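Local coordinates for protein Fe(2+) transporter FeoB (Escherichia coli, PDB 3I8S) that takes up ferrous iron across the bacterial inner membrane, its cytosolic G domain binding and slowly hydrolysing GTP, which probably controls opening of the channel, at residues K3-L8 and G84-L89; T60-T65 and L72-A77. All coordinates share one frame; numbering follows the deposited sequence.

Contact 1 (K3-L8 and G84-L89); sequences KLTIGL and GDADLL
Asp85 meets Thr5 through its backbone, its carbonyl O lying 3.6 Å from Thr5 CB, where the chain runs from a helix end into a central strand of the G domain. Ala86 then passes alongside the Thr5 carbonyl, its CA 3.5 Å from Thr5 O in a bent CA-H...O contact and its methyl close to the backbone N of Gly7. Asp87 grips Thr5 twice. Its backbone N donates to Thr5 O at 2.7 Å, tilted slightly from the carbonyl plane, while its carboxylate accepts from the backbone: Thr5 N reaches Asp87 OD2 at 2.9 Å along a nearly straight line (172°), using the anti lone pair. With CG beside its own backbone N (chi1 -63°), the carboxylate appears to stand in for the carbonyl that would receive Thr5 N in a regular parallel pair. A bridging water gives its hydrogens to the same OD2 and to Lys3 O and accepts from Thr5 OG1, which should further restrain the carboxylate's rotation. Leu4 CD1 lies against Asp87 CB at 3.5 Å. Leu88 starts the regular pairing: its O accepts from Gly7 N at 3.1 Å, in the carbonyl plane, and its N adds a weak bond to Thr5 O. Its side chain lies alongside that of Ile6, CD2 to Ile6 CG1 at 3.7 Å, and crosses Leu4 at roughly a right angle. Leu89, on the other face, lays CD2 over the bare CA of Gly7 at 3.7 Å. In the mixed sheet of the Ras-like fold, strand 4-10 is flanked by 88-94 on one edge and 51-56 on the other; Tyr80 and Ile81 of helix 72-83 pack on the Thr5 and Leu89 face, and Tyr166 on Leu4 and Leu88.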
ATOM      1  N   LYS A   3      19.505  -7.750   7.668  1.00 23.47           N
ATOM      2  CA  LYS A   3      18.612  -6.841   8.422  1.00 23.86           C
ATOM      3  C   LYS A   3      17.181  -7.189   8.155  1.00 23.41           C
ATOM      4  O   LYS A   3      16.873  -7.913   7.215  1.00 23.01           O
ATOM      5  CB  LYS A   3      18.865  -5.376   8.060  1.00 25.52           C
ATOM      6  CG  LYS A   3      20.281  -4.938   8.281  1.00 28.87           C
ATOM      7  CD  LYS A   3      20.650  -5.159   9.699  1.00 32.05           C
ATOM      8  CE  LYS A   3      22.065  -4.764   9.969  1.00 34.69           C
ATOM      9  NZ  LYS A   3      22.090  -3.310   9.886  1.00 38.46           N
ATOM     10  N   LEU A   4      16.281  -6.653   8.979  1.00 22.76           N
ATOM     11  CA  LEU A   4      14.867  -6.674   8.612  1.00 22.45           C
ATOM     12  C   LEU A   4      14.641  -5.484   7.737  1.00 23.16           C
ATOM     13  O   LEU A   4      14.922  -4.360   8.159  1.00 23.35           O
ATOM     14  CB  LEU A   4      13.956  -6.597   9.844  1.00 22.26           C
ATOM     15  CG  LEU A   4      12.468  -6.708   9.602  1.00 22.66           C
ATOM     16  CD1 LEU A   4      12.018  -8.120   9.123  1.00 21.38           C
ATOM     17  CD2 LEU A   4      11.705  -6.332  10.911  1.00 24.48           C
ATOM     18  N   THR A   5      14.161  -5.718   6.508  1.00 23.43           N
ATOM     19  CA  THR A   5      13.976  -4.633   5.544  1.00 23.04           C
ATOM     20  C   THR A   5      12.526  -4.179   5.500  1.00 23.51           C
ATOM     21  O   THR A   5      11.622  -4.967   5.211  1.00 23.20           O
ATOM     22  CB  THR A   5      14.414  -5.071   4.148  1.00 23.71           C
ATOM     23  OG1 THR A   5      15.772  -5.500   4.213  1.00 24.84           O
ATOM     24  CG2 THR A   5      14.281  -3.916   3.132  1.00 24.82           C
ATOM     25  N   ILE A   6      12.343  -2.903   5.775  1.00 22.93           N
ATOM     26  CA  ILE A   6      11.036  -2.253   5.796  1.00 23.34           C
ATOM     27  C   ILE A   6      10.957  -1.107   4.773  1.00 24.35           C
ATOM     28  O   ILE A   6      11.840  -0.220   4.727  1.00 24.61           O
ATOM     29  CB  ILE A   6      10.705  -1.729   7.193  1.00 22.61           C
ATOM     30  CG1 ILE A   6      10.825  -2.827   8.229  1.00 23.99           C
ATOM     31  CG2 ILE A   6       9.304  -1.072   7.150  1.00 24.26           C
ATOM     32  CD1 ILE A   6      10.445  -2.406   9.583  1.00 24.50           C
ATOM     33  N   GLY A   7       9.900  -1.140   3.934  1.00 23.37           N
ATOM     34  CA  GLY A   7       9.601  -0.065   2.994  1.00 24.93           C
ATOM     35  C   GLY A   7       8.686   0.943   3.683  1.00 24.71           C
ATOM     36  O   GLY A   7       7.642   0.532   4.251  1.00 26.35           O
ATOM     37  N   LEU A   8       9.045   2.219   3.631  1.00 24.50           N
ATOM     38  CA  LEU A   8       8.173   3.289   4.140  1.00 24.22           C
ATOM     39  C   LEU A   8       7.440   3.996   2.991  1.00 24.31           C
ATOM     40  O   LEU A   8       8.024   4.507   2.028  1.00 24.66           O
ATOM     41  CB  LEU A   8       8.986   4.230   4.988  1.00 24.92           C
ATOM     42  CG  LEU A   8       8.235   5.283   5.768  1.00 23.66           C
ATOM     43  CD1 LEU A   8       7.432   4.615   6.927  1.00 23.55           C
ATOM     44  CD2 LEU A   8       9.230   6.395   6.190  1.00 24.26           C
ATOM     45  N   GLY A  84      10.161  -7.582  -3.915  1.00 23.69           N
ATOM     46  CA  GLY A  84      10.240  -8.571  -2.836  1.00 25.38           C
ATOM     47  C   GLY A  84      11.412  -8.395  -1.871  1.00 26.00           C
ATOM     48  O   GLY A  84      11.739  -9.286  -1.073  1.00 25.48           O
ATOM     49  N   ASP A  85      12.047  -7.238  -1.934  1.00 26.35           N
ATOM     50  CA  ASP A  85      13.182  -6.970  -1.053  1.00 27.76           C
ATOM     51  C   ASP A  85      12.740  -6.713   0.384  1.00 27.85           C
ATOM     52  O   ASP A  85      13.439  -7.100   1.315  1.00 28.35           O
ATOM     53  CB  ASP A  85      13.956  -5.768  -1.545  1.00 28.82           C
ATOM     54  CG  ASP A  85      15.194  -6.155  -2.328  1.00 33.49           C
ATOM     55  OD1 ASP A  85      15.900  -7.176  -1.998  1.00 40.18           O
ATOM     56  OD2 ASP A  85      15.508  -5.406  -3.277  1.00 42.50           O
ATOM     57  N   ALA A  86      11.593  -6.066   0.551  1.00 27.20           N
ATOM     58  CA  ALA A  86      11.098  -5.716   1.866  1.00 27.24           C
ATOM     59  C   ALA A  86      10.416  -6.922   2.487  1.00 27.13           C
ATOM     60  O   ALA A  86       9.774  -7.719   1.801  1.00 28.50           O
ATOM     61  CB  ALA A  86      10.147  -4.562   1.787  1.00 29.10           C
ATOM     62  N   ASP A  87      10.621  -7.060   3.780  1.00 26.09           N
ATOM     63  CA  ASP A  87       9.966  -8.050   4.602  1.00 25.80           C
ATOM     64  C   ASP A  87       8.594  -7.573   5.044  1.00 25.87           C
ATOM     65  O   ASP A  87       7.716  -8.372   5.250  1.00 25.87           O
ATOM     66  CB  ASP A  87      10.835  -8.312   5.831  1.00 25.79           C
ATOM     67  CG  ASP A  87      12.179  -8.898   5.469  1.00 27.92           C
ATOM     68  OD1 ASP A  87      12.153  -9.965   4.860  1.00 29.88           O
ATOM     69  OD2 ASP A  87      13.233  -8.303   5.735  1.00 26.83           O
ATOM     70  N   LEU A  88       8.442  -6.255   5.175  1.00 25.17           N
ATOM     71  CA  LEU A  88       7.173  -5.614   5.438  1.00 26.15           C
ATOM     72  C   LEU A  88       7.240  -4.159   5.064  1.00 26.38           C
ATOM     73  O   LEU A  88       8.324  -3.628   4.815  1.00 24.51           O
ATOM     74  CB  LEU A  88       6.769  -5.710   6.895  1.00 27.92           C
ATOM     75  CG  LEU A  88       7.572  -4.967   7.920  1.00 29.07           C
ATOM     76  CD1 LEU A  88       6.690  -4.640   9.134  1.00 29.24           C
ATOM     77  CD2 LEU A  88       8.731  -5.852   8.281  1.00 31.34           C
ATOM     78  N   LEU A  89       6.064  -3.519   5.101  1.00 25.23           N
ATOM     79  CA  LEU A  89       5.898  -2.114   4.760  1.00 25.28           C
ATOM     80  C   LEU A  89       5.257  -1.405   5.942  1.00 25.61           C
ATOM     81  O   LEU A  89       4.423  -1.992   6.655  1.00 26.43           O
ATOM     82  CB  LEU A  89       4.956  -1.966   3.581  1.00 25.48           C
ATOM     83  CG  LEU A  89       5.331  -2.642   2.308  1.00 29.15           C
ATOM     84  CD1 LEU A  89       4.170  -2.374   1.322  1.00 31.85           C
ATOM     85  CD2 LEU A  89       6.662  -2.065   1.869  1.00 25.83           C
TER
HETATM   86  O   HOH W   1      15.697  -8.402   4.908  1.00 21.64           O

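Contact 2 (T60-T65 and L72-A77); sequences TYSLTT and LDEQIA
Glu74 turns its buried carboxylate into a turn of backbone carbonyls, an unusual setting for an acid, in the loop that follows the G3 (DxPG) motif of this GTPase and leads to helix 72-83. CG stands anti to the backbone N (chi1 177°) and the chain bends at chi2 (-70°), which carries the acid off the helix toward residues 62-65. Glu74 OE1 lies 3.2 Å from Thr64 O, two acceptors that are close without being hydrogen-bonded. The aliphatic part of Glu74 is also closely met: CG approaches Ser62 O, and CB packs against the hydroxyl of Thr60. That hydroxyl donates to Ser62 O at 2.7 Å within its own loop, while Ser62 OG accepts from Thr64 N, closing an ST turn. Nearer strand 4-10, the methyls Thr60 CG2 and Leu63 CD2 both rest on Ala77 CB, beside Ile9 of that strand. Facing helix 98-111, Leu63 N donates to Gln107, and Thr64 OG1 bonds to Gln207 of the helical domain. At the far end the Thr65 hydroxyl joins two helix residues: it donates to the syn lone pair of Glu74 OE1 at 2.7 Å and accepts Gln75 NE2 at 3.1 Å, nearly in the amide plane.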
ATOM      1  N   THR A  60       3.399   8.811  -2.983  1.00 23.28           N
ATOM      2  CA  THR A  60       2.532   8.432  -4.071  1.00 24.26           C
ATOM      3  C   THR A  60       1.070   8.230  -3.596  1.00 22.90           C
ATOM      4  O   THR A  60       0.852   7.831  -2.464  1.00 21.36           O
ATOM      5  CB  THR A  60       3.047   7.146  -4.818  1.00 25.11           C
ATOM      6  OG1 THR A  60       2.329   7.002  -6.042  1.00 27.94           O
ATOM      7  CG2 THR A  60       2.917   5.857  -3.975  1.00 27.11           C
ATOM      8  N   TYR A  61       0.130   8.531  -4.497  1.00 22.65           N
ATOM      9  CA  TYR A  61      -1.297   8.328  -4.255  1.00 23.18           C
ATOM     10  C   TYR A  61      -1.689   6.854  -4.500  1.00 22.61           C
ATOM     11  O   TYR A  61      -2.618   6.346  -3.891  1.00 22.79           O
ATOM     12  CB  TYR A  61      -2.136   9.265  -5.146  1.00 22.55           C
ATOM     13  CG  TYR A  61      -3.599   8.931  -5.085  1.00 23.07           C
ATOM     14  CD1 TYR A  61      -4.351   9.192  -3.946  1.00 23.75           C
ATOM     15  CD2 TYR A  61      -4.247   8.350  -6.188  1.00 22.54           C
ATOM     16  CE1 TYR A  61      -5.707   8.848  -3.885  1.00 23.88           C
ATOM     17  CE2 TYR A  61      -5.575   7.991  -6.120  1.00 23.87           C
ATOM     18  CZ  TYR A  61      -6.308   8.275  -5.005  1.00 23.41           C
ATOM     19  OH  TYR A  61      -7.635   7.896  -4.988  1.00 25.00           O
ATOM     20  N   SER A  62      -0.949   6.180  -5.391  1.00 23.39           N
ATOM     21  CA  SER A  62      -1.258   4.827  -5.796  1.00 24.37           C
ATOM     22  C   SER A  62      -0.023   4.123  -6.363  1.00 24.80           C
ATOM     23  O   SER A  62       1.032   4.732  -6.479  1.00 27.73           O
ATOM     24  CB  SER A  62      -2.381   4.807  -6.841  1.00 23.59           C
ATOM     25  OG  SER A  62      -1.904   5.072  -8.143  1.00 26.70           O
ATOM     26  N   LEU A  63      -0.206   2.862  -6.725  1.00 24.67           N
ATOM     27  CA  LEU A  63       0.815   2.073  -7.391  1.00 25.43           C
ATOM     28  C   LEU A  63       0.474   1.907  -8.876  1.00 26.30           C
ATOM     29  O   LEU A  63       1.137   1.135  -9.593  1.00 27.94           O
ATOM     30  CB  LEU A  63       0.923   0.703  -6.713  1.00 24.74           C
ATOM     31  CG  LEU A  63       1.387   0.724  -5.248  1.00 27.12           C
ATOM     32  CD1 LEU A  63       1.601  -0.669  -4.699  1.00 27.95           C
ATOM     33  CD2 LEU A  63       2.599   1.566  -5.002  1.00 24.33           C
ATOM     34  N   THR A  64      -0.505   2.667  -9.359  1.00 26.86           N
ATOM     35  CA  THR A  64      -1.056   2.491 -10.688  1.00 27.75           C
ATOM     36  C   THR A  64      -0.441   3.437 -11.703  1.00 29.56           C
ATOM     37  O   THR A  64      -0.267   4.626 -11.416  1.00 29.87           O
ATOM     38  CB  THR A  64      -2.589   2.713 -10.656  1.00 27.69           C
ATOM     39  OG1 THR A  64      -3.173   1.707  -9.822  1.00 28.92           O
ATOM     40  CG2 THR A  64      -3.152   2.665 -12.058  1.00 27.07           C
ATOM     41  N   THR A  65      -0.124   2.877 -12.880  1.00 30.83           N
ATOM     42  CA  THR A  65       0.495   3.562 -14.016  1.00 31.48           C
ATOM     43  C   THR A  65      -0.411   3.515 -15.248  1.00 32.16           C
ATOM     44  O   THR A  65      -1.365   4.288 -15.360  1.00 34.32           O
ATOM     45  CB  THR A  65       1.775   2.853 -14.486  1.00 31.34           C
ATOM     46  OG1 THR A  65       2.774   2.925 -13.473  1.00 33.29           O
ATOM     47  CG2 THR A  65       2.253   3.476 -15.807  1.00 32.59           C
ATOM     48  N   LEU A  72       7.244   9.293 -12.103  1.00 34.43           N
ATOM     49  CA  LEU A  72       8.290   8.358 -11.743  1.00 33.99           C
ATOM     50  C   LEU A  72       8.071   7.873 -10.359  1.00 33.44           C
ATOM     51  O   LEU A  72       8.157   6.671 -10.112  1.00 32.95           O
ATOM     52  CB  LEU A  72       9.666   9.027 -11.799  1.00 34.74           C
ATOM     53  CG  LEU A  72      10.497   8.769 -13.027  1.00 36.23           C
ATOM     54  CD1 LEU A  72      11.673   9.738 -13.033  1.00 36.59           C
ATOM     55  CD2 LEU A  72      10.962   7.323 -12.977  1.00 39.18           C
ATOM     56  N   ASP A  73       7.759   8.810  -9.449  1.00 33.22           N
ATOM     57  CA  ASP A  73       7.643   8.502  -8.010  1.00 32.51           C
ATOM     58  C   ASP A  73       6.766   7.267  -7.775  1.00 31.34           C
ATOM     59  O   ASP A  73       7.118   6.387  -7.008  1.00 32.16           O
ATOM     60  CB  ASP A  73       7.111   9.720  -7.214  1.00 32.26           C
ATOM     61  CG  ASP A  73       8.179  10.802  -6.953  1.00 36.01           C
ATOM     62  OD1 ASP A  73       9.320  10.756  -7.484  1.00 40.40           O
ATOM     63  OD2 ASP A  73       7.874  11.767  -6.202  1.00 40.81           O
ATOM     64  N   GLU A  74       5.620   7.205  -8.434  1.00 30.43           N
ATOM     65  CA  GLU A  74       4.705   6.063  -8.386  1.00 29.40           C
ATOM     66  C   GLU A  74       5.237   4.725  -8.954  1.00 28.17           C
ATOM     67  O   GLU A  74       4.996   3.625  -8.393  1.00 26.86           O
ATOM     68  CB  GLU A  74       3.421   6.478  -9.105  1.00 31.02           C
ATOM     69  CG  GLU A  74       2.333   5.451  -9.265  1.00 31.08           C
ATOM     70  CD  GLU A  74       2.665   4.352 -10.242  1.00 36.21           C
ATOM     71  OE1 GLU A  74       2.893   4.666 -11.428  1.00 39.22           O
ATOM     72  OE2 GLU A  74       2.666   3.160  -9.833  1.00 41.26           O
ATOM     73  N   GLN A  75       5.924   4.793 -10.080  1.00 26.48           N
ATOM     74  CA  GLN A  75       6.513   3.562 -10.647  1.00 26.51           C
ATOM     75  C   GLN A  75       7.652   3.032  -9.789  1.00 24.84           C
ATOM     76  O   GLN A  75       7.814   1.822  -9.613  1.00 21.57           O
ATOM     77  CB  GLN A  75       6.968   3.815 -12.059  1.00 25.75           C
ATOM     78  CG  GLN A  75       5.767   4.119 -12.915  1.00 27.34           C
ATOM     79  CD  GLN A  75       6.054   4.340 -14.333  1.00 27.92           C
ATOM     80  OE1 GLN A  75       7.178   4.662 -14.748  1.00 27.44           O
ATOM     81  NE2 GLN A  75       4.999   4.196 -15.141  1.00 31.23           N
ATOM     82  N   ILE A  76       8.418   3.959  -9.224  1.00 25.17           N
ATOM     83  CA  ILE A  76       9.509   3.578  -8.311  1.00 25.31           C
ATOM     84  C   ILE A  76       8.994   2.823  -7.084  1.00 25.21           C
ATOM     85  O   ILE A  76       9.524   1.766  -6.683  1.00 23.70           O
ATOM     86  CB  ILE A  76      10.343   4.828  -7.902  1.00 25.80           C
ATOM     87  CG1 ILE A  76      11.130   5.328  -9.090  1.00 25.44           C
ATOM     88  CG2 ILE A  76      11.239   4.512  -6.693  1.00 26.27           C
ATOM     89  CD1 ILE A  76      11.652   6.803  -9.000  1.00 24.93           C
ATOM     90  N   ALA A  77       7.934   3.373  -6.494  1.00 24.64           N
ATOM     91  CA  ALA A  77       7.288   2.776  -5.367  1.00 24.97           C
ATOM     92  C   ALA A  77       6.784   1.391  -5.736  1.00 24.60           C
ATOM     93  O   ALA A  77       7.095   0.423  -5.045  1.00 24.74           O
ATOM     94  CB  ALA A  77       6.127   3.672  -4.892  1.00 25.05           C
TER

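How the contacts relate
From the N terminus, strand 4-10 enters the sheet and leads to the P-loop; the chain then forms strands 28-32, 39-46 and 51-56 before reaching the loop of contact 2. There residues 60-65 fold back on the first turns of helix 72-83, closing a short loop with six residues between its segments. The helix ends at residue 83, and after the turn at Gly84 the chain enters strand 88-94, where contact 1 closes a far longer loop with 3-8. Contact 2 is nested inside that loop. Their centres are about 17 Å apart and their nearest atoms about 7 Å, without touching. Helix 72-83 connects them, its start held to the loop after the G3 motif and its end delivering the strand that pairs with 4-10.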